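Scyllo-inositol 2-dehydrogenase (NADP(+)) IolW (Bacillus subtilis subsp. subtilis, PDB 3GDO) catalyses the reversible, NADPH-dependent reduction of scyllo-inosose to scyllo-inositol and cannot use NADH in place of NADPH. Local coordinates at residues B[201-206]-B[229-234]; B[183-188]-B[237-242]. One frame throughout, in Å; residues are numbered along the deposited sequence.

Interaction 1: B[201-206]-B[229-234]; sequences MAQREN and GSIVPA
Ile231 brings its CD1 methyl against both Arg204 CG and Gln203 CB. CD1 lies 3.8 Å from Arg204 CG and 3.9 Å from Gln203 CB. Ile231 CG1 also meets Arg204 CG, at 3.8 Å. Arg204 and Ile231 cross obliquely, and this is the tight part of the contact. It is aliphatic, and no direct hydrogen bond joins the two segments. The Arg204 chain bends at its third torsion (chi3 -53°), which carries the guanidinium past Ser230. Ser230 CB sits over one face of that group, toward its rim, 4.1 Å from Arg204 NE. Asp211 pairs with this NE in a salt bridge, and the carbonyl of Arg157 takes NH1. An alanine in place of Arg204 would probably leave a gap beside Ile231 CG1 and CD1, and Asp211 OD2 without its charge partner.

The looser part is bridged by water. Gln203 OE1 is 2.7 Å from one water, which accepts from Ile231 N. Gln203 OE1 is also 2.8 Å from a second water, which accepts from Ser230 N. The glutamine thus reaches two successive backbone amides without touching either. Its NE2 turns elsewhere, to the carbonyl of Lys221 of the second subunit.

Both segments are loops at strand ends in the C-terminal alpha/beta domain. Segment 201-206 leaves strand 195-201 and segment 229-234 leaves strand 222-228. Strand 212-219 runs between these two strands in the mixed sheet, and its Tyr212 packs against Gln203.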
ATOM      1  N   MET B 201       5.075  -1.795  14.782  1.00 36.76           N
ATOM      2  CA  MET B 201       4.871  -0.846  15.868  1.00 37.41           C
ATOM      3  C   MET B 201       3.502  -0.966  16.503  1.00 38.15           C
ATOM      4  O   MET B 201       2.611  -1.724  16.052  1.00 37.65           O
ATOM      5  CB  MET B 201       5.130   0.629  15.426  1.00 37.65           C
ATOM      6  CG  MET B 201       4.026   1.305  14.514  1.00 37.51           C
ATOM      7  SD  MET B 201       4.254   3.075  14.015  1.00 39.90           S
ATOM      8  CE  MET B 201       5.918   3.174  13.597  1.00 33.79           C
ATOM      9  N   ALA B 202       3.372  -0.186  17.573  1.00 39.47           N
ATOM     10  CA  ALA B 202       2.128   0.082  18.285  1.00 40.71           C
ATOM     11  C   ALA B 202       1.729   1.541  18.000  1.00 41.29           C
ATOM     12  O   ALA B 202       2.336   2.476  18.511  1.00 41.85           O
ATOM     13  CB  ALA B 202       2.344  -0.139  19.760  1.00 40.03           C
ATOM     14  N   GLN B 203       0.724   1.721  17.155  1.00 42.30           N
ATOM     15  CA  GLN B 203       0.107   3.016  16.942  1.00 42.73           C
ATOM     16  C   GLN B 203      -0.805   3.505  18.057  1.00 43.69           C
ATOM     17  O   GLN B 203      -0.909   4.704  18.286  1.00 43.63           O
ATOM     18  CB  GLN B 203      -0.714   2.992  15.661  1.00 42.25           C
ATOM     19  CG  GLN B 203       0.007   3.610  14.522  1.00 39.45           C
ATOM     20  CD  GLN B 203      -0.765   3.544  13.225  1.00 35.52           C
ATOM     21  OE1 GLN B 203      -1.689   2.729  13.051  1.00 34.27           O
ATOM     22  NE2 GLN B 203      -0.378   4.400  12.298  1.00 32.79           N
ATOM     23  N   ARG B 204      -1.520   2.591  18.697  1.00 45.05           N
ATOM     24  CA  ARG B 204      -2.591   3.009  19.598  1.00 46.92           C
ATOM     25  C   ARG B 204      -2.048   3.637  20.880  1.00 49.02           C
ATOM     26  O   ARG B 204      -0.926   3.329  21.322  1.00 47.96           O
ATOM     27  CB  ARG B 204      -3.569   1.878  19.881  1.00 45.67           C
ATOM     28  CG  ARG B 204      -4.460   1.581  18.686  1.00 45.09           C
ATOM     29  CD  ARG B 204      -5.270   0.326  18.910  1.00 44.91           C
ATOM     30  NE  ARG B 204      -4.430  -0.814  19.278  1.00 43.60           N
ATOM     31  CZ  ARG B 204      -4.899  -1.994  19.669  1.00 41.76           C
ATOM     32  NH1 ARG B 204      -6.211  -2.213  19.737  1.00 42.81           N
ATOM     33  NH2 ARG B 204      -4.058  -2.950  20.012  1.00 38.60           N
ATOM     34  N   GLU B 205      -2.869   4.523  21.447  1.00 51.95           N
ATOM     35  CA  GLU B 205      -2.486   5.407  22.545  1.00 55.36           C
ATOM     36  C   GLU B 205      -1.742   4.726  23.699  1.00 55.98           C
ATOM     37  O   GLU B 205      -0.644   5.165  24.084  1.00 57.40           O
ATOM     38  CB  GLU B 205      -3.706   6.177  23.074  1.00 55.53           C
ATOM     39  CG  GLU B 205      -3.347   7.608  23.498  1.00 60.61           C
ATOM     40  CD  GLU B 205      -4.199   8.118  24.672  1.00 64.85           C
ATOM     41  OE1 GLU B 205      -5.454   8.078  24.582  1.00 66.59           O
ATOM     42  OE2 GLU B 205      -3.611   8.553  25.689  1.00 65.37           O
ATOM     43  N   ASN B 206      -2.315   3.666  24.252  1.00 56.37           N
ATOM     44  CA  ASN B 206      -1.653   3.011  25.381  1.00 57.63           C
ATOM     45  C   ASN B 206      -1.130   1.603  25.070  1.00 57.43           C
ATOM     46  O   ASN B 206      -0.955   0.796  25.977  1.00 58.02           O
ATOM     47  CB  ASN B 206      -2.600   2.994  26.587  1.00 58.03           C
ATOM     48  CG  ASN B 206      -2.825   4.389  27.166  1.00 59.26           C
ATOM     49  OD1 ASN B 206      -3.876   5.006  26.953  1.00 60.27           O
ATOM     50  ND2 ASN B 206      -1.814   4.908  27.859  1.00 58.99           N
ATOM     51  N   GLY B 229      -3.176  -2.234   9.770  1.00 29.71           N
ATOM     52  CA  GLY B 229      -3.322  -1.356  10.961  1.00 28.97           C
ATOM     53  C   GLY B 229      -4.531  -1.636  11.829  1.00 28.88           C
ATOM     54  O   GLY B 229      -5.439  -2.411  11.448  1.00 28.39           O
ATOM     55  N   SER B 230      -4.548  -1.030  13.025  1.00 29.13           N
ATOM     56  CA  SER B 230      -5.633  -1.235  13.964  1.00 28.39           C
ATOM     57  C   SER B 230      -6.510   0.013  14.211  1.00 29.30           C
ATOM     58  O   SER B 230      -7.384  -0.016  15.081  1.00 28.53           O
ATOM     59  CB  SER B 230      -5.079  -1.768  15.297  1.00 29.42           C
ATOM     60  OG  SER B 230      -4.453  -3.015  15.158  1.00 30.72           O
ATOM     61  N   ILE B 231      -6.272   1.093  13.466  1.00 28.28           N
ATOM     62  CA  ILE B 231      -7.084   2.315  13.565  1.00 29.01           C
ATOM     63  C   ILE B 231      -7.498   2.645  12.162  1.00 27.67           C
ATOM     64  O   ILE B 231      -7.088   3.645  11.615  1.00 26.61           O
ATOM     65  CB  ILE B 231      -6.308   3.531  14.182  1.00 28.40           C
ATOM     66  CG1 ILE B 231      -5.367   3.052  15.311  1.00 28.22           C
ATOM     67  CG2 ILE B 231      -7.311   4.602  14.699  1.00 31.61           C
ATOM     68  CD1 ILE B 231      -4.481   4.121  15.910  1.00 30.48           C
ATOM     69  N   VAL B 232      -8.313   1.772  11.579  1.00 28.57           N
ATOM     70  CA  VAL B 232      -8.638   1.871  10.184  1.00 29.37           C
ATOM     71  C   VAL B 232     -10.152   1.782  10.027  1.00 30.38           C
ATOM     72  O   VAL B 232     -10.693   0.685   9.928  1.00 29.81           O
ATOM     73  CB  VAL B 232      -7.934   0.767   9.296  1.00 29.37           C
ATOM     74  CG1 VAL B 232      -8.409   0.876   7.829  1.00 28.29           C
ATOM     75  CG2 VAL B 232      -6.440   0.875   9.320  1.00 29.75           C
ATOM     76  N   PRO B 233     -10.840   2.948  10.012  1.00 30.71           N
ATOM     77  CA  PRO B 233     -12.318   2.907   9.940  1.00 30.58           C
ATOM     78  C   PRO B 233     -12.811   2.180   8.691  1.00 30.50           C
ATOM     79  O   PRO B 233     -13.741   1.413   8.764  1.00 31.23           O
ATOM     80  CB  PRO B 233     -12.698   4.405   9.915  1.00 29.04           C
ATOM     81  CG  PRO B 233     -11.712   4.995  10.858  1.00 31.01           C
ATOM     82  CD  PRO B 233     -10.363   4.281  10.440  1.00 30.08           C
ATOM     83  N   ALA B 234     -12.200   2.406   7.539  1.00 32.26           N
ATOM     84  CA  ALA B 234     -12.640   1.649   6.358  1.00 34.40           C
ATOM     85  C   ALA B 234     -11.457   1.114   5.615  1.00 35.31           C
ATOM     86  O   ALA B 234     -10.446   1.816   5.485  1.00 35.84           O
ATOM     87  CB  ALA B 234     -13.509   2.492   5.441  1.00 33.87           C
TER
HETATM   88  O   HOH W   1      -4.041   2.265  11.819  1.00 25.55           O
HETATM   89  O   HOH W   2      -2.619   0.414  14.396  1.00 29.27           O

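Interaction 2: B[183-188]-B[237-242]; sequences IDQTLH and PRYQIH
Gln185 brings its OE1 to the hydroxyl end of Tyr239, at the edge of the ring and near its plane. This joins helix 174-190 to strand 239-243 of the mixed sheet, in the C-terminal alpha/beta domain of the Gfo/Idh/MocA family. The two side chains cross at about a right angle, and the amide and ring planes are 33° apart. Tyr239 OH donates to Gln185 OE1 at 2.7 Å. The C=O...donor angle is 117°, with the donor tilted 16° from the carbonyl plane. Gln185 is extended beyond CG, which spans the distance from the helix backbone to the hydroxyl.

Arg238 comes to the same place from the strand side. Arg238 and Tyr239 both face Lys250 on the neighbouring strand, which makes a classic beta bulge. Both side chains end near the helix. Arg238 NE gives a weak hydrogen bond to Tyr239 OH, 3.3 Å long. The hydroxyl thus donates to the helix and takes a weak bond from its own neighbour in the chain. Arg238 also makes a cation-pi contact with Tyr153.

All three touching side chains are buried, so their polar ends need partners. Gln185 NE2 finds one in the carbonyl of Arg125. Helix 129-139 also borders the group: its Phe131 touches Gln185, and its Asp130 and Ile134 touch Tyr239. Tyr149 and Val151 of strand 146-152 pack on the tyrosine as well.

One water ties the three side chains together. It accepts from Gln185 NE2 at 2.9 Å and from Arg238 NH2 at 2.8 Å, and donates to Tyr239 OH at 3.0 Å.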
ATOM      1  N   ILE B 183       1.308 -13.648   5.152  1.00 30.20           N
ATOM      2  CA  ILE B 183       2.669 -14.103   4.908  1.00 31.15           C
ATOM      3  C   ILE B 183       2.644 -15.545   4.355  1.00 31.35           C
ATOM      4  O   ILE B 183       3.326 -15.859   3.375  1.00 32.00           O
ATOM      5  CB  ILE B 183       3.505 -14.030   6.195  1.00 30.63           C
ATOM      6  CG1 ILE B 183       3.842 -12.574   6.525  1.00 31.32           C
ATOM      7  CG2 ILE B 183       4.817 -14.871   6.081  1.00 32.45           C
ATOM      8  CD1 ILE B 183       4.442 -12.396   7.971  1.00 29.69           C
ATOM      9  N   ASP B 184       1.841 -16.407   4.959  1.00 31.41           N
ATOM     10  CA  ASP B 184       1.777 -17.812   4.539  1.00 32.12           C
ATOM     11  C   ASP B 184       1.309 -17.884   3.091  1.00 32.75           C
ATOM     12  O   ASP B 184       1.848 -18.671   2.260  1.00 32.66           O
ATOM     13  CB  ASP B 184       0.827 -18.632   5.447  1.00 31.94           C
ATOM     14  CG  ASP B 184       0.652 -20.095   4.964  1.00 34.04           C
ATOM     15  OD1 ASP B 184       1.607 -20.887   5.115  1.00 30.35           O
ATOM     16  OD2 ASP B 184      -0.445 -20.464   4.429  1.00 34.91           O
ATOM     17  N   GLN B 185       0.307 -17.061   2.780  1.00 32.31           N
ATOM     18  CA  GLN B 185      -0.260 -17.035   1.436  1.00 30.82           C
ATOM     19  C   GLN B 185       0.819 -16.633   0.438  1.00 30.95           C
ATOM     20  O   GLN B 185       0.972 -17.254  -0.629  1.00 28.24           O
ATOM     21  CB  GLN B 185      -1.413 -16.051   1.378  1.00 29.91           C
ATOM     22  CG  GLN B 185      -2.673 -16.581   2.057  1.00 31.70           C
ATOM     23  CD  GLN B 185      -3.876 -15.643   1.947  1.00 32.79           C
ATOM     24  OE1 GLN B 185      -3.735 -14.454   1.690  1.00 32.86           O
ATOM     25  NE2 GLN B 185      -5.062 -16.189   2.131  1.00 31.94           N
ATOM     26  N   THR B 186       1.583 -15.605   0.815  1.00 30.40           N
ATOM     27  CA  THR B 186       2.647 -15.073  -0.041  1.00 31.69           C
ATOM     28  C   THR B 186       3.741 -16.107  -0.265  1.00 32.25           C
ATOM     29  O   THR B 186       4.228 -16.262  -1.409  1.00 32.78           O
ATOM     30  CB  THR B 186       3.285 -13.773   0.524  1.00 31.06           C
ATOM     31  OG1 THR B 186       2.240 -12.854   0.901  1.00 31.77           O
ATOM     32  CG2 THR B 186       4.171 -13.137  -0.504  1.00 28.57           C
ATOM     33  N   LEU B 187       4.159 -16.778   0.819  1.00 32.95           N
ATOM     34  CA  LEU B 187       5.182 -17.840   0.721  1.00 32.74           C
ATOM     35  C   LEU B 187       4.633 -18.972  -0.144  1.00 33.76           C
ATOM     36  O   LEU B 187       5.342 -19.515  -0.977  1.00 34.38           O
ATOM     37  CB  LEU B 187       5.553 -18.351   2.088  1.00 32.40           C
ATOM     38  CG  LEU B 187       6.237 -17.308   2.997  1.00 31.68           C
ATOM     39  CD1 LEU B 187       6.662 -17.980   4.264  1.00 31.18           C
ATOM     40  CD2 LEU B 187       7.370 -16.593   2.337  1.00 33.52           C
ATOM     41  N   HIS B 188       3.349 -19.259   0.012  1.00 33.36           N
ATOM     42  CA  HIS B 188       2.708 -20.336  -0.730  1.00 34.56           C
ATOM     43  C   HIS B 188       2.788 -20.043  -2.207  1.00 35.07           C
ATOM     44  O   HIS B 188       3.076 -20.935  -3.014  1.00 35.37           O
ATOM     45  CB  HIS B 188       1.245 -20.530  -0.304  1.00 33.60           C
ATOM     46  CG  HIS B 188       0.587 -21.735  -0.908  1.00 36.18           C
ATOM     47  ND1 HIS B 188       1.059 -23.022  -0.716  1.00 36.65           N
ATOM     48  CD2 HIS B 188      -0.503 -21.849  -1.702  1.00 36.64           C
ATOM     49  CE1 HIS B 188       0.266 -23.876  -1.342  1.00 36.33           C
ATOM     50  NE2 HIS B 188      -0.684 -23.192  -1.952  1.00 38.04           N
ATOM     51  N   PRO B 237      -8.881  -2.107  -0.673  1.00 31.54           N
ATOM     52  CA  PRO B 237      -8.823  -3.499  -1.103  1.00 30.93           C
ATOM     53  C   PRO B 237      -7.908  -4.383  -0.212  1.00 30.48           C
ATOM     54  O   PRO B 237      -6.856  -3.920   0.313  1.00 27.87           O
ATOM     55  CB  PRO B 237      -8.192  -3.413  -2.471  1.00 31.94           C
ATOM     56  CG  PRO B 237      -8.105  -1.967  -2.832  1.00 32.71           C
ATOM     57  CD  PRO B 237      -8.366  -1.157  -1.670  1.00 31.19           C
ATOM     58  N   ARG B 238      -8.360  -5.610   0.013  1.00 29.82           N
ATOM     59  CA  ARG B 238      -7.562  -6.667   0.676  1.00 29.72           C
ATOM     60  C   ARG B 238      -6.398  -7.050  -0.248  1.00 29.23           C
ATOM     61  O   ARG B 238      -5.241  -7.072   0.188  1.00 28.23           O
ATOM     62  CB  ARG B 238      -8.417  -7.887   1.014  1.00 29.88           C
ATOM     63  CG  ARG B 238      -7.596  -9.035   1.665  1.00 30.52           C
ATOM     64  CD  ARG B 238      -8.487 -10.056   2.361  1.00 30.33           C
ATOM     65  NE  ARG B 238      -7.750 -11.240   2.861  1.00 32.17           N
ATOM     66  CZ  ARG B 238      -7.348 -11.430   4.123  1.00 37.97           C
ATOM     67  NH1 ARG B 238      -7.544 -10.484   5.064  1.00 35.40           N
ATOM     68  NH2 ARG B 238      -6.735 -12.579   4.453  1.00 34.02           N
ATOM     69  N   TYR B 239      -6.704  -7.310  -1.515  1.00 29.24           N
ATOM     70  CA  TYR B 239      -5.697  -7.654  -2.544  1.00 29.66           C
ATOM     71  C   TYR B 239      -5.628  -6.657  -3.679  1.00 29.26           C
ATOM     72  O   TYR B 239      -6.640  -6.276  -4.255  1.00 29.33           O
ATOM     73  CB  TYR B 239      -5.946  -9.052  -3.179  1.00 29.92           C
ATOM     74  CG  TYR B 239      -5.958 -10.167  -2.149  1.00 30.26           C
ATOM     75  CD1 TYR B 239      -4.759 -10.778  -1.748  1.00 31.96           C
ATOM     76  CD2 TYR B 239      -7.135 -10.553  -1.533  1.00 27.41           C
ATOM     77  CE1 TYR B 239      -4.745 -11.773  -0.783  1.00 28.30           C
ATOM     78  CE2 TYR B 239      -7.128 -11.542  -0.552  1.00 32.38           C
ATOM     79  CZ  TYR B 239      -5.921 -12.138  -0.179  1.00 31.54           C
ATOM     80  OH  TYR B 239      -5.898 -13.114   0.803  1.00 30.61           O
ATOM     81  N   GLN B 240      -4.408  -6.302  -4.035  1.00 29.84           N
ATOM     82  CA  GLN B 240      -4.130  -5.615  -5.273  1.00 31.07           C
ATOM     83  C   GLN B 240      -2.948  -6.317  -5.890  1.00 30.99           C
ATOM     84  O   GLN B 240      -1.790  -6.268  -5.360  1.00 28.92           O
ATOM     85  CB  GLN B 240      -3.796  -4.122  -5.034  1.00 31.71           C
ATOM     86  CG  GLN B 240      -4.911  -3.336  -4.330  1.00 34.84           C
ATOM     87  CD  GLN B 240      -4.486  -1.927  -3.876  1.00 40.36           C
ATOM     88  OE1 GLN B 240      -4.257  -1.039  -4.685  1.00 41.07           O
ATOM     89  NE2 GLN B 240      -4.417  -1.729  -2.560  1.00 43.13           N
ATOM     90  N   ILE B 241      -3.214  -6.954  -7.027  1.00 30.89           N
ATOM     91  CA  ILE B 241      -2.194  -7.762  -7.676  1.00 31.00           C
ATOM     92  C   ILE B 241      -2.001  -7.365  -9.136  1.00 31.81           C
ATOM     93  O   ILE B 241      -2.968  -7.418  -9.911  1.00 32.14           O
ATOM     94  CB  ILE B 241      -2.559  -9.266  -7.622  1.00 30.75           C
ATOM     95  CG1 ILE B 241      -2.953  -9.704  -6.208  1.00 29.76           C
ATOM     96  CG2 ILE B 241      -1.374 -10.111  -8.148  1.00 31.86           C
ATOM     97  CD1 ILE B 241      -3.523 -11.144  -6.144  1.00 34.33           C
ATOM     98  N   HIS B 242      -0.772  -7.018  -9.509  1.00 30.67           N
ATOM     99  CA  HIS B 242      -0.456  -6.528 -10.859  1.00 32.48           C
ATOM    100  C   HIS B 242       0.539  -7.433 -11.551  1.00 33.31           C
ATOM    101  O   HIS B 242       1.645  -7.688 -11.016  1.00 34.41           O
ATOM    102  CB  HIS B 242       0.102  -5.093 -10.821  1.00 31.69           C
ATOM    103  CG  HIS B 242      -0.711  -4.172  -9.969  1.00 32.31           C
ATOM    104  ND1 HIS B 242      -2.058  -3.976 -10.182  1.00 26.21           N
ATOM    105  CD2 HIS B 242      -0.372  -3.396  -8.900  1.00 28.47           C
ATOM    106  CE1 HIS B 242      -2.529  -3.154  -9.253  1.00 32.13           C
ATOM    107  NE2 HIS B 242      -1.532  -2.799  -8.454  1.00 31.47           N
TER
HETATM  108  O   HOH W   3      -7.496 -14.688   2.722  1.00 33.40           O

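Interactions 1 and 2 lie in the C-terminal alpha/beta domain, with centres about 22 Å apart. Interaction 1 is nested in the chain loop that interaction 2 closes. Segments 229-234 and 237-242 follow each other closely in sequence, so one stretch of chain serves both contacts, but they do not otherwise touch. Interaction 1 joins two loops, its centre about 23 Å from the centre of the chain; interaction 2 joins a helix to the sheet, its centre about 13 Å from it. Both border the second subunit: Ile231 O accepts from its Asn147, and Pro237 packs on its Pro237. The parallel sheet of the Rossmann fold is separate from the mixed sheet that these contacts border.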